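Local coordinates for guanine nucleotide exchange protein (Legionella pneumophila, PDB 1XSZ), which probably acts as a guanine nucleotide exchange factor for Arf GTPases and carries a cap over its active site, at residues Asn145-Asn150 against Asn283-Trp288; Glu105-Asp110 against Thr258-Thr263; Lys312-Phe317 against Lys337-Gln342. All coordinates share one frame; numbering follows the deposited sequence.

Overall arrangement
Interactions 1 and 2 join the Sec7 domain to the C-terminal capping domain. Interaction 3 lies wholly within the capping domain. The segments of interactions 1 and 2 alternate along the chain, and both cap segments contact Sec7 segments. Their centres are 16 Å apart and they touch: S286 CB lies 3.4 Å from T258 C. Both 105-110 and 145-150 match signature sequences of the Sec7 family. In relatives these line the Arf-binding site, so both contacts are consistent with a cap lying over it. Interaction 3 is remote, with its centre 24 Å from that of interaction 2 and 34 Å from that of interaction 1. The nearest atoms are about 11 Å and 18 Å away, respectively.

Interaction 1: residues Asn145-Asn150 against Asn283-Trp288; sequences NTDLHN and NIFSKW
One water joins T146 to F285, donating to T146 OG1 at 2.8 Å and to F285 O at 2.9 Å. The sequence NTDLHN matches a signature sequence of Sec7 domains, which in relatives borders the Arf-binding groove. Here the end of helix 131-149 is covered by the capping domain, consistent with a cap over the active site. W288 carries much of the contact. Its CG is anti to the backbone N, which sends the indole across the end of the helix. N150 CA lies over the five-membered ring, 3.7 Å from its centroid and 8° off the normal, a CH-pi contact. The N150 amide runs past the indole in the opposite direction, with the two planes 17° apart. N150 ND2 makes a weak hydrogen bond to I284 O at 2.8 Å, while N150 OD1 is taken by S152 N. Further along the indole, H149 CB packs on W288 CH2 at 3.7 Å. The H149 imidazole turns away and bonds I189 O through NE2. T146 OG1 meets the edge of the six-membered ring near its plane, 3.6 Å from W288 CE3. The methyl T146 CG2 approaches F285 O at 3.4 Å. The cap segment is shaped by an Asx motif: N283 OD1 accepts from S286 N at 2.9 Å, with the donor 41° out of the carbonyl plane.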
ATOM      1  N   ASN A 145     -16.477   2.202  -9.179  1.00 11.81           N
ATOM      2  CA  ASN A 145     -17.122   1.384  -8.153  1.00 11.38           C
ATOM      3  C   ASN A 145     -17.502   2.267  -6.953  1.00 11.49           C
ATOM      4  O   ASN A 145     -18.612   2.178  -6.437  1.00 12.84           O
ATOM      5  CB  ASN A 145     -16.176   0.253  -7.736  1.00 12.43           C
ATOM      6  CG  ASN A 145     -16.731  -0.598  -6.616  1.00 12.11           C
ATOM      7  OD1 ASN A 145     -16.252  -0.536  -5.474  1.00 15.57           O
ATOM      8  ND2 ASN A 145     -17.740  -1.396  -6.925  1.00 10.96           N
ATOM      9  N   THR A 146     -16.584   3.125  -6.514  1.00 11.10           N
ATOM     10  CA  THR A 146     -16.886   4.017  -5.396  1.00 11.95           C
ATOM     11  C   THR A 146     -17.937   5.043  -5.816  1.00 11.95           C
ATOM     12  O   THR A 146     -18.888   5.318  -5.086  1.00 13.77           O
ATOM     13  CB  THR A 146     -15.631   4.773  -4.936  1.00 12.05           C
ATOM     14  OG1 THR A 146     -14.736   3.861  -4.297  1.00 13.31           O
ATOM     15  CG2 THR A 146     -16.002   5.891  -3.958  1.00 14.03           C
ATOM     16  N   ASP A 147     -17.763   5.597  -7.007  1.00 12.44           N
ATOM     17  CA  ASP A 147     -18.684   6.603  -7.506  1.00 12.84           C
ATOM     18  C   ASP A 147     -20.129   6.110  -7.550  1.00 13.16           C
ATOM     19  O   ASP A 147     -21.050   6.819  -7.135  1.00 14.55           O
ATOM     20  CB  ASP A 147     -18.224   7.050  -8.895  1.00 12.62           C
ATOM     21  CG  ASP A 147     -18.947   8.278  -9.384  1.00 14.69           C
ATOM     22  OD1 ASP A 147     -19.916   8.140 -10.150  1.00 14.54           O
ATOM     23  OD2 ASP A 147     -18.532   9.390  -8.990  1.00 14.48           O
ATOM     24  N   LEU A 148     -20.328   4.884  -8.026  1.00 13.41           N
ATOM     25  CA  LEU A 148     -21.666   4.329  -8.150  1.00 13.46           C
ATOM     26  C   LEU A 148     -22.264   3.743  -6.883  1.00 14.14           C
ATOM     27  O   LEU A 148     -23.483   3.757  -6.707  1.00 14.80           O
ATOM     28  CB  LEU A 148     -21.680   3.251  -9.244  1.00 12.66           C
ATOM     29  CG  LEU A 148     -21.288   3.718 -10.649  1.00 12.80           C
ATOM     30  CD1 LEU A 148     -21.449   2.568 -11.644  1.00 15.92           C
ATOM     31  CD2 LEU A 148     -22.165   4.902 -11.053  1.00 15.77           C
ATOM     32  N   HIS A 149     -21.417   3.249  -5.990  1.00 13.36           N
ATOM     33  CA  HIS A 149     -21.921   2.596  -4.788  1.00 14.65           C
ATOM     34  C   HIS A 149     -21.800   3.320  -3.454  1.00 15.70           C
ATOM     35  O   HIS A 149     -22.304   2.838  -2.441  1.00 17.13           O
ATOM     36  CB  HIS A 149     -21.321   1.194  -4.729  1.00 14.29           C
ATOM     37  CG  HIS A 149     -21.653   0.373  -5.935  1.00 13.60           C
ATOM     38  ND1 HIS A 149     -22.955   0.110  -6.307  1.00 15.74           N
ATOM     39  CD2 HIS A 149     -20.869  -0.178  -6.891  1.00 13.63           C
ATOM     40  CE1 HIS A 149     -22.957  -0.567  -7.441  1.00 16.69           C
ATOM     41  NE2 HIS A 149     -21.705  -0.755  -7.817  1.00 15.14           N
ATOM     42  N   ASN A 150     -21.147   4.477  -3.463  1.00 16.64           N
ATOM     43  CA  ASN A 150     -21.001   5.302  -2.264  1.00 17.87           C
ATOM     44  C   ASN A 150     -22.318   6.077  -2.129  1.00 18.17           C
ATOM     45  O   ASN A 150     -22.644   6.908  -2.970  1.00 18.57           O
ATOM     46  CB  ASN A 150     -19.834   6.272  -2.450  1.00 18.01           C
ATOM     47  CG  ASN A 150     -19.585   7.141  -1.230  1.00 21.25           C
ATOM     48  OD1 ASN A 150     -20.476   7.360  -0.414  1.00 22.87           O
ATOM     49  ND2 ASN A 150     -18.365   7.655  -1.115  1.00 23.80           N
ATOM     50  N   ASN A 283     -11.921  12.600   1.848  1.00 14.44           N
ATOM     51  CA  ASN A 283     -12.775  13.305   0.908  1.00 14.12           C
ATOM     52  C   ASN A 283     -14.030  12.450   0.745  1.00 14.58           C
ATOM     53  O   ASN A 283     -14.088  11.317   1.230  1.00 14.10           O
ATOM     54  CB  ASN A 283     -12.072  13.590  -0.434  1.00 15.00           C
ATOM     55  CG  ASN A 283     -11.643  12.344  -1.164  1.00 14.01           C
ATOM     56  OD1 ASN A 283     -12.466  11.501  -1.508  1.00 14.82           O
ATOM     57  ND2 ASN A 283     -10.346  12.228  -1.423  1.00 14.38           N
ATOM     58  N   ILE A 284     -15.046  12.985   0.088  1.00 15.43           N
ATOM     59  CA  ILE A 284     -16.302  12.256  -0.048  1.00 16.39           C
ATOM     60  C   ILE A 284     -16.179  10.860  -0.660  1.00 16.43           C
ATOM     61  O   ILE A 284     -16.973   9.969  -0.348  1.00 17.69           O
ATOM     62  CB  ILE A 284     -17.328  13.092  -0.849  1.00 18.87           C
ATOM     63  CG1 ILE A 284     -18.729  12.494  -0.697  1.00 19.99           C
ATOM     64  CG2 ILE A 284     -16.920  13.155  -2.310  1.00 20.68           C
ATOM     65  CD1 ILE A 284     -19.825  13.369  -1.266  1.00 23.04           C
ATOM     66  N   PHE A 285     -15.183  10.664  -1.515  1.00 15.24           N
ATOM     67  CA  PHE A 285     -14.989   9.371  -2.161  1.00 16.21           C
ATOM     68  C   PHE A 285     -14.234   8.387  -1.275  1.00 16.14           C
ATOM     69  O   PHE A 285     -14.647   7.240  -1.108  1.00 17.30           O
ATOM     70  CB  PHE A 285     -14.226   9.561  -3.477  1.00 17.54           C
ATOM     71  CG  PHE A 285     -14.848  10.581  -4.389  1.00 17.97           C
ATOM     72  CD1 PHE A 285     -16.040  10.307  -5.056  1.00 18.77           C
ATOM     73  CD2 PHE A 285     -14.269  11.836  -4.544  1.00 19.53           C
ATOM     74  CE1 PHE A 285     -16.649  11.267  -5.860  1.00 20.44           C
ATOM     75  CE2 PHE A 285     -14.868  12.805  -5.347  1.00 19.74           C
ATOM     76  CZ  PHE A 285     -16.062  12.521  -6.005  1.00 19.23           C
ATOM     77  N   SER A 286     -13.132   8.839  -0.689  1.00 14.19           N
ATOM     78  CA  SER A 286     -12.311   7.972   0.139  1.00 13.99           C
ATOM     79  C   SER A 286     -12.953   7.540   1.451  1.00 14.46           C
ATOM     80  O   SER A 286     -12.710   6.430   1.922  1.00 15.00           O
ATOM     81  CB  SER A 286     -10.966   8.642   0.437  1.00 15.06           C
ATOM     82  OG  SER A 286     -11.120   9.748   1.319  1.00 13.51           O
ATOM     83  N   LYS A 287     -13.775   8.410   2.029  0.50 12.85           N
ATOM     84  CA  LYS A 287     -14.436   8.114   3.298  0.50 14.21           C
ATOM     85  C   LYS A 287     -15.249   6.830   3.274  0.50 14.44           C
ATOM     86  O   LYS A 287     -15.432   6.185   4.303  0.50 15.13           O
ATOM     87  CB  LYS A 287     -15.364   9.262   3.698  0.50 15.68           C
ATOM     88  CG  LYS A 287     -14.661  10.552   4.082  0.50 18.33           C
ATOM     89  CD  LYS A 287     -15.668  11.580   4.576  0.50 21.19           C
ATOM     90  CE  LYS A 287     -14.994  12.884   4.970  0.50 22.69           C
ATOM     91  NZ  LYS A 287     -14.367  13.567   3.805  0.50 24.99           N
ATOM     92  N   TRP A 288     -15.733   6.465   2.092  1.00 14.84           N
ATOM     93  CA  TRP A 288     -16.554   5.273   1.931  1.00 15.67           C
ATOM     94  C   TRP A 288     -15.791   4.006   2.314  1.00 16.16           C
ATOM     95  O   TRP A 288     -16.370   3.047   2.841  1.00 18.15           O
ATOM     96  CB  TRP A 288     -17.029   5.185   0.476  1.00 16.73           C
ATOM     97  CG  TRP A 288     -18.025   4.104   0.215  1.00 17.32           C
ATOM     98  CD1 TRP A 288     -19.213   3.906   0.861  1.00 17.41           C
ATOM     99  CD2 TRP A 288     -17.940   3.088  -0.790  1.00 15.54           C
ATOM    100  NE1 TRP A 288     -19.873   2.829   0.319  1.00 17.83           N
ATOM    101  CE2 TRP A 288     -19.112   2.307  -0.695  1.00 16.11           C
ATOM    102  CE3 TRP A 288     -16.985   2.763  -1.762  1.00 15.20           C
ATOM    103  CZ2 TRP A 288     -19.356   1.218  -1.538  1.00 16.33           C
ATOM    104  CZ3 TRP A 288     -17.227   1.681  -2.599  1.00 16.04           C
ATOM    105  CH2 TRP A 288     -18.405   0.921  -2.479  1.00 16.34           C
TER
HETATM  106  O   HOH W   1     -13.094   5.251  -2.506  1.00 14.46           O

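Interaction 2: residues Glu105-Asp110 against Thr258-Thr263; sequences EAQKID and TGYKGT
Y260 CB starts the contact, 3.7 Å from A106 CB. CG is anti to the backbone N, pointing the ring at the start of helix 106-123. A106 CB lies over one ring face, off centre, in a CH-pi contact 3.6 Å from the ring centroid and 20° off the normal. On the opposite face the backbone N of G262 sits above the ring centre, so strand and helix hold the phenol between them. Strand 260-268 is part of the antiparallel sheet of the capping domain. The axes of 106-110 and 260-263 run at 94° to each other. Segment 105-110 matches the glutamic-finger loop sequence of Sec7 relatives, and E105 OE1 is held by Q278 and Q299 of the cap. Y260 OH shares a hydrogen bond of 2.6 Å with T263 OG1, which lies in the ring plane at the edge. A water bound to Y260 OH at 2.7 Å bridges to Q107 OE1. The Q107 amide stands 82° to the ring plane. Nearby, I109 CD1 and T258 CG2 meet tip to tip at 4.0 Å. T258 OG1 accepts from Y260 N at 3.2 Å in an ST turn and also bonds L254 O.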
ATOM      1  N   GLU A 105      -2.430   1.375   1.959  1.00 13.35           N
ATOM      2  CA  GLU A 105      -1.477   2.388   1.514  1.00 13.43           C
ATOM      3  C   GLU A 105      -1.564   2.524   0.001  1.00 13.35           C
ATOM      4  O   GLU A 105      -1.508   1.532  -0.722  1.00 13.09           O
ATOM      5  CB  GLU A 105      -0.068   1.979   1.924  1.00 13.13           C
ATOM      6  CG  GLU A 105       0.096   1.827   3.432  1.00 14.15           C
ATOM      7  CD  GLU A 105       1.349   1.068   3.790  1.00 14.13           C
ATOM      8  OE1 GLU A 105       2.454   1.605   3.590  1.00 15.20           O
ATOM      9  OE2 GLU A 105       1.228  -0.084   4.257  1.00 15.59           O
ATOM     10  N   ALA A 106      -1.665   3.764  -0.464  1.00 13.10           N
ATOM     11  CA  ALA A 106      -1.814   4.067  -1.881  1.00 11.81           C
ATOM     12  C   ALA A 106      -0.818   3.438  -2.848  1.00 12.72           C
ATOM     13  O   ALA A 106      -1.223   2.844  -3.852  1.00 13.06           O
ATOM     14  CB  ALA A 106      -1.829   5.575  -2.078  1.00 12.55           C
ATOM     15  N   GLN A 107       0.475   3.564  -2.577  1.00 12.33           N
ATOM     16  CA  GLN A 107       1.450   3.010  -3.507  1.00 14.59           C
ATOM     17  C   GLN A 107       1.404   1.493  -3.593  1.00 13.18           C
ATOM     18  O   GLN A 107       1.670   0.924  -4.654  1.00 14.94           O
ATOM     19  CB  GLN A 107       2.860   3.492  -3.161  1.00 16.32           C
ATOM     20  CG  GLN A 107       3.042   4.993  -3.376  1.00 21.78           C
ATOM     21  CD  GLN A 107       4.486   5.442  -3.270  1.00 26.18           C
ATOM     22  OE1 GLN A 107       4.791   6.626  -3.423  1.00 29.84           O
ATOM     23  NE2 GLN A 107       5.386   4.500  -3.012  1.00 30.29           N
ATOM     24  N   LYS A 108       1.054   0.837  -2.491  1.00 12.78           N
ATOM     25  CA  LYS A 108       0.966  -0.618  -2.484  1.00 11.76           C
ATOM     26  C   LYS A 108      -0.256  -1.065  -3.278  1.00 12.52           C
ATOM     27  O   LYS A 108      -0.189  -2.024  -4.056  1.00 12.74           O
ATOM     28  CB  LYS A 108       0.909  -1.132  -1.044  1.00 11.08           C
ATOM     29  CG  LYS A 108       2.234  -0.981  -0.324  1.00 12.68           C
ATOM     30  CD  LYS A 108       2.149  -1.443   1.123  1.00 12.82           C
ATOM     31  CE  LYS A 108       3.502  -1.334   1.797  1.00 14.60           C
ATOM     32  NZ  LYS A 108       3.390  -1.596   3.264  1.00 16.27           N
ATOM     33  N   ILE A 109      -1.374  -0.379  -3.087  1.00 12.05           N
ATOM     34  CA  ILE A 109      -2.586  -0.689  -3.836  1.00 11.96           C
ATOM     35  C   ILE A 109      -2.278  -0.527  -5.327  1.00 12.84           C
ATOM     36  O   ILE A 109      -2.649  -1.365  -6.149  1.00 13.32           O
ATOM     37  CB  ILE A 109      -3.724   0.277  -3.446  1.00 12.21           C
ATOM     38  CG1 ILE A 109      -4.195  -0.036  -2.026  1.00 12.46           C
ATOM     39  CG2 ILE A 109      -4.893   0.161  -4.430  1.00 13.20           C
ATOM     40  CD1 ILE A 109      -5.055   1.051  -1.417  1.00 13.04           C
ATOM     41  N   ASP A 110      -1.579   0.551  -5.664  1.00 12.55           N
ATOM     42  CA  ASP A 110      -1.231   0.847  -7.045  1.00 13.02           C
ATOM     43  C   ASP A 110      -0.429  -0.297  -7.667  1.00 12.78           C
ATOM     44  O   ASP A 110      -0.738  -0.748  -8.776  1.00 13.11           O
ATOM     45  CB  ASP A 110      -0.446   2.166  -7.097  1.00 13.56           C
ATOM     46  CG  ASP A 110      -0.390   2.769  -8.487  1.00 16.08           C
ATOM     47  OD1 ASP A 110      -1.157   2.334  -9.369  1.00 16.34           O
ATOM     48  OD2 ASP A 110       0.418   3.700  -8.683  1.00 17.69           O
ATOM     49  N   THR A 258      -8.296   6.950  -2.038  1.00 11.77           N
ATOM     50  CA  THR A 258      -7.828   6.808  -0.657  1.00 12.29           C
ATOM     51  C   THR A 258      -7.596   8.081   0.151  1.00 13.55           C
ATOM     52  O   THR A 258      -7.366   8.000   1.360  1.00 13.65           O
ATOM     53  CB  THR A 258      -6.481   6.065  -0.618  1.00 12.47           C
ATOM     54  OG1 THR A 258      -5.455   6.927  -1.131  1.00 13.44           O
ATOM     55  CG2 THR A 258      -6.523   4.789  -1.462  1.00 13.65           C
ATOM     56  N   GLY A 259      -7.613   9.237  -0.504  1.00 12.75           N
ATOM     57  CA  GLY A 259      -7.357  10.492   0.193  1.00 13.17           C
ATOM     58  C   GLY A 259      -5.866  10.791   0.261  1.00 12.38           C
ATOM     59  O   GLY A 259      -5.428  11.741   0.906  1.00 13.48           O
ATOM     60  N   TYR A 260      -5.079   9.978  -0.429  1.00 12.10           N
ATOM     61  CA  TYR A 260      -3.629  10.101  -0.464  1.00 11.62           C
ATOM     62  C   TYR A 260      -3.182  11.489  -0.914  1.00 13.48           C
ATOM     63  O   TYR A 260      -3.682  12.020  -1.917  1.00 14.76           O
ATOM     64  CB  TYR A 260      -3.081   9.031  -1.415  1.00 12.25           C
ATOM     65  CG  TYR A 260      -1.579   8.920  -1.532  1.00 11.96           C
ATOM     66  CD1 TYR A 260      -0.759   8.801  -0.404  1.00 11.59           C
ATOM     67  CD2 TYR A 260      -0.978   8.839  -2.791  1.00 13.32           C
ATOM     68  CE1 TYR A 260       0.619   8.597  -0.537  1.00 12.83           C
ATOM     69  CE2 TYR A 260       0.382   8.637  -2.932  1.00 14.08           C
ATOM     70  CZ  TYR A 260       1.180   8.515  -1.811  1.00 12.20           C
ATOM     71  OH  TYR A 260       2.529   8.315  -1.972  1.00 15.15           O
ATOM     72  N   LYS A 261      -2.238  12.065  -0.173  1.00 13.23           N
ATOM     73  CA  LYS A 261      -1.694  13.381  -0.492  1.00 14.73           C
ATOM     74  C   LYS A 261      -0.202  13.312  -0.806  1.00 15.69           C
ATOM     75  O   LYS A 261       0.434  14.339  -1.060  1.00 16.97           O
ATOM     76  CB  LYS A 261      -1.930  14.361   0.663  1.00 15.66           C
ATOM     77  CG  LYS A 261      -3.394  14.636   0.950  1.00 18.59           C
ATOM     78  CD  LYS A 261      -3.581  15.905   1.766  1.00 24.24           C
ATOM     79  CE  LYS A 261      -3.175  17.135   0.966  1.00 23.96           C
ATOM     80  NZ  LYS A 261      -3.431  18.393   1.719  1.00 27.30           N
ATOM     81  N   GLY A 262       0.360  12.105  -0.785  1.00 14.47           N
ATOM     82  CA  GLY A 262       1.768  11.937  -1.089  1.00 14.62           C
ATOM     83  C   GLY A 262       2.607  11.305   0.007  1.00 13.82           C
ATOM     84  O   GLY A 262       2.148  11.131   1.145  1.00 14.07           O
ATOM     85  N   THR A 263       3.839  10.956  -0.346  1.00 14.28           N
ATOM     86  CA  THR A 263       4.789  10.351   0.577  1.00 15.00           C
ATOM     87  C   THR A 263       6.087  11.148   0.583  1.00 16.63           C
ATOM     88  O   THR A 263       6.631  11.479  -0.473  1.00 17.90           O
ATOM     89  CB  THR A 263       5.123   8.904   0.176  1.00 15.76           C
ATOM     90  OG1 THR A 263       3.929   8.119   0.202  1.00 17.39           O
ATOM     91  CG2 THR A 263       6.144   8.301   1.136  1.00 17.84           C
TER
HETATM   92  O   HOH W   2       3.274   8.928  -4.534  1.00 32.61           O

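Interaction 3: residues Lys312-Phe317 against Lys337-Gln342; sequences KAAADF and KAYDNQ
A315 and A314 of helix 306-315 pack against Y339 and Q342 of helix 332-351, a helix pair within the capping domain. Apolar contacts join the alanines to the other helix. A315 CB meets Q342 CB at 3.6 Å. The methyl A314 CB touches the Y339 ring at CD1, 3.9 Å away. A315 CA comes to Y339 CE1 at 3.7 Å. The carbonyl carbon of A314 lies near the ring plane, at the edge. The nearest CA pair is that of K312 and Q342, 6.0 Å apart. Y339 also meets F324 edge-to-face, on strand 323-325. The second kind of contact is an amide laid against an aliphatic chain. Q342 bends at chi2 (-54°), and this folds its amide back onto the extended K312 side chain. There Q342 OE1 lies 3.3 Å from K312 CG, and the two side chains cross at a slant. No direct hydrogen bond joins the two segments, but a water does. K343 NZ, one residue beyond 337-342, bonds A315 O. The water lies in the plane of the Y339 ring and hydrogen-bonds both A314 O at 2.8 Å and Y339 OH at 2.6 Å.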
ATOM      1  N   LYS A 312      11.505   9.358  15.936  1.00 14.76           N
ATOM      2  CA  LYS A 312      11.607  10.782  16.254  1.00 16.19           C
ATOM      3  C   LYS A 312      10.505  11.565  15.553  1.00 15.05           C
ATOM      4  O   LYS A 312       9.875  12.442  16.145  1.00 16.41           O
ATOM      5  CB  LYS A 312      12.971  11.330  15.835  1.00 17.84           C
ATOM      6  CG  LYS A 312      14.121  10.849  16.695  1.00 21.83           C
ATOM      7  CD  LYS A 312      15.444  11.425  16.223  1.00 25.52           C
ATOM      8  CE  LYS A 312      16.603  10.864  17.032  1.00 27.16           C
ATOM      9  NZ  LYS A 312      17.911  11.392  16.559  1.00 30.68           N
ATOM     10  N   ALA A 313      10.267  11.254  14.284  1.00 14.72           N
ATOM     11  CA  ALA A 313       9.221  11.952  13.552  1.00 15.20           C
ATOM     12  C   ALA A 313       7.864  11.702  14.217  1.00 13.43           C
ATOM     13  O   ALA A 313       7.094  12.630  14.456  1.00 15.23           O
ATOM     14  CB  ALA A 313       9.199  11.493  12.095  1.00 15.99           C
ATOM     15  N   ALA A 314       7.576  10.442  14.536  1.00 13.22           N
ATOM     16  CA  ALA A 314       6.306  10.102  15.169  1.00 13.93           C
ATOM     17  C   ALA A 314       6.151  10.758  16.542  1.00 12.66           C
ATOM     18  O   ALA A 314       5.074  11.242  16.896  1.00 13.25           O
ATOM     19  CB  ALA A 314       6.180   8.579  15.292  1.00 13.88           C
ATOM     20  N   ALA A 315       7.239  10.779  17.307  1.00 13.44           N
ATOM     21  CA  ALA A 315       7.213  11.365  18.642  1.00 13.92           C
ATOM     22  C   ALA A 315       7.082  12.883  18.638  1.00 15.31           C
ATOM     23  O   ALA A 315       6.667  13.464  19.639  1.00 15.77           O
ATOM     24  CB  ALA A 315       8.461  10.959  19.411  1.00 15.06           C
ATOM     25  N   ASP A 316       7.425  13.523  17.521  1.00 15.93           N
ATOM     26  CA  ASP A 316       7.339  14.978  17.433  1.00 17.88           C
ATOM     27  C   ASP A 316       5.908  15.507  17.370  1.00 18.12           C
ATOM     28  O   ASP A 316       5.674  16.701  17.563  1.00 20.00           O
ATOM     29  CB  ASP A 316       8.144  15.491  16.234  1.00 19.88           C
ATOM     30  CG  ASP A 316       9.622  15.639  16.549  1.00 24.60           C
ATOM     31  OD1 ASP A 316       9.990  15.558  17.744  1.00 26.92           O
ATOM     32  OD2 ASP A 316      10.419  15.850  15.613  1.00 25.27           O
ATOM     33  N   PHE A 317       4.946  14.633  17.090  1.00 15.79           N
ATOM     34  CA  PHE A 317       3.548  15.044  17.057  1.00 15.43           C
ATOM     35  C   PHE A 317       3.028  15.109  18.487  1.00 15.52           C
ATOM     36  O   PHE A 317       3.430  14.310  19.332  1.00 17.19           O
ATOM     37  CB  PHE A 317       2.669  14.014  16.329  1.00 15.22           C
ATOM     38  CG  PHE A 317       2.779  14.037  14.832  1.00 14.02           C
ATOM     39  CD1 PHE A 317       3.814  13.376  14.181  1.00 13.77           C
ATOM     40  CD2 PHE A 317       1.814  14.684  14.072  1.00 15.80           C
ATOM     41  CE1 PHE A 317       3.883  13.354  12.794  1.00 15.32           C
ATOM     42  CE2 PHE A 317       1.876  14.667  12.681  1.00 15.81           C
ATOM     43  CZ  PHE A 317       2.913  13.998  12.045  1.00 16.11           C
ATOM     44  N   LYS A 337       9.409   0.553  21.566  1.00 14.21           N
ATOM     45  CA  LYS A 337      10.469   0.989  22.467  1.00 14.44           C
ATOM     46  C   LYS A 337      11.176   2.239  21.953  1.00 14.62           C
ATOM     47  O   LYS A 337      11.459   3.156  22.722  1.00 15.26           O
ATOM     48  CB  LYS A 337      11.478  -0.140  22.695  1.00 15.25           C
ATOM     49  CG  LYS A 337      10.940  -1.238  23.604  1.00 17.10           C
ATOM     50  CD  LYS A 337      11.988  -2.295  23.913  1.00 22.07           C
ATOM     51  CE  LYS A 337      12.311  -3.140  22.700  1.00 23.93           C
ATOM     52  NZ  LYS A 337      13.231  -4.259  23.057  1.00 28.18           N
ATOM     53  N   ALA A 338      11.441   2.293  20.651  1.00 14.68           N
ATOM     54  CA  ALA A 338      12.114   3.455  20.081  1.00 14.15           C
ATOM     55  C   ALA A 338      11.248   4.701  20.246  1.00 14.08           C
ATOM     56  O   ALA A 338      11.739   5.776  20.605  1.00 15.23           O
ATOM     57  CB  ALA A 338      12.424   3.213  18.605  1.00 14.93           C
ATOM     58  N   TYR A 339       9.954   4.556  19.990  1.00 12.68           N
ATOM     59  CA  TYR A 339       9.018   5.662  20.120  1.00 12.85           C
ATOM     60  C   TYR A 339       8.930   6.114  21.579  1.00 14.14           C
ATOM     61  O   TYR A 339       8.999   7.309  21.870  1.00 13.61           O
ATOM     62  CB  TYR A 339       7.641   5.226  19.617  1.00 12.82           C
ATOM     63  CG  TYR A 339       6.530   6.221  19.852  1.00 12.12           C
ATOM     64  CD1 TYR A 339       6.350   7.316  19.004  1.00 12.38           C
ATOM     65  CD2 TYR A 339       5.633   6.046  20.905  1.00 11.87           C
ATOM     66  CE1 TYR A 339       5.294   8.207  19.197  1.00 13.33           C
ATOM     67  CE2 TYR A 339       4.578   6.928  21.107  1.00 13.41           C
ATOM     68  CZ  TYR A 339       4.410   8.005  20.248  1.00 11.98           C
ATOM     69  OH  TYR A 339       3.344   8.849  20.439  1.00 14.63           O
ATOM     70  N   ASP A 340       8.780   5.165  22.498  1.00 12.81           N
ATOM     71  CA  ASP A 340       8.689   5.522  23.909  1.00 13.51           C
ATOM     72  C   ASP A 340       9.963   6.212  24.392  1.00 13.63           C
ATOM     73  O   ASP A 340       9.901   7.127  25.218  1.00 14.09           O
ATOM     74  CB  ASP A 340       8.416   4.286  24.773  1.00 13.92           C
ATOM     75  CG  ASP A 340       6.980   3.799  24.672  1.00 16.68           C
ATOM     76  OD1 ASP A 340       6.123   4.490  24.077  1.00 16.32           O
ATOM     77  OD2 ASP A 340       6.703   2.708  25.217  1.00 16.95           O
ATOM     78  N   ASN A 341      11.112   5.774  23.889  1.00 14.02           N
ATOM     79  CA  ASN A 341      12.377   6.384  24.280  1.00 15.37           C
ATOM     80  C   ASN A 341      12.430   7.825  23.796  1.00 15.78           C
ATOM     81  O   ASN A 341      12.896   8.710  24.518  1.00 16.29           O
ATOM     82  CB  ASN A 341      13.559   5.587  23.727  1.00 17.06           C
ATOM     83  CG  ASN A 341      13.734   4.259  24.431  1.00 21.51           C
ATOM     84  OD1 ASN A 341      13.265   4.078  25.557  1.00 23.78           O
ATOM     85  ND2 ASN A 341      14.421   3.327  23.784  1.00 22.46           N
ATOM     86  N   GLN A 342      11.952   8.075  22.582  1.00 14.02           N
ATOM     87  CA  GLN A 342      11.951   9.439  22.072  1.00 14.90           C
ATOM     88  C   GLN A 342      10.992  10.305  22.895  1.00 16.00           C
ATOM     89  O   GLN A 342      11.287  11.467  23.171  1.00 15.70           O
ATOM     90  CB  GLN A 342      11.562   9.469  20.591  1.00 16.83           C
ATOM     91  CG  GLN A 342      12.603   8.868  19.649  1.00 19.54           C
ATOM     92  CD  GLN A 342      13.981   9.481  19.823  1.00 22.40           C
ATOM     93  OE1 GLN A 342      14.118  10.691  20.009  1.00 23.31           O
ATOM     94  NE2 GLN A 342      15.012   8.646  19.753  1.00 24.30           N
TER
HETATM   95  O   HOH W   3       3.223  10.963  18.937  1.00 16.08           O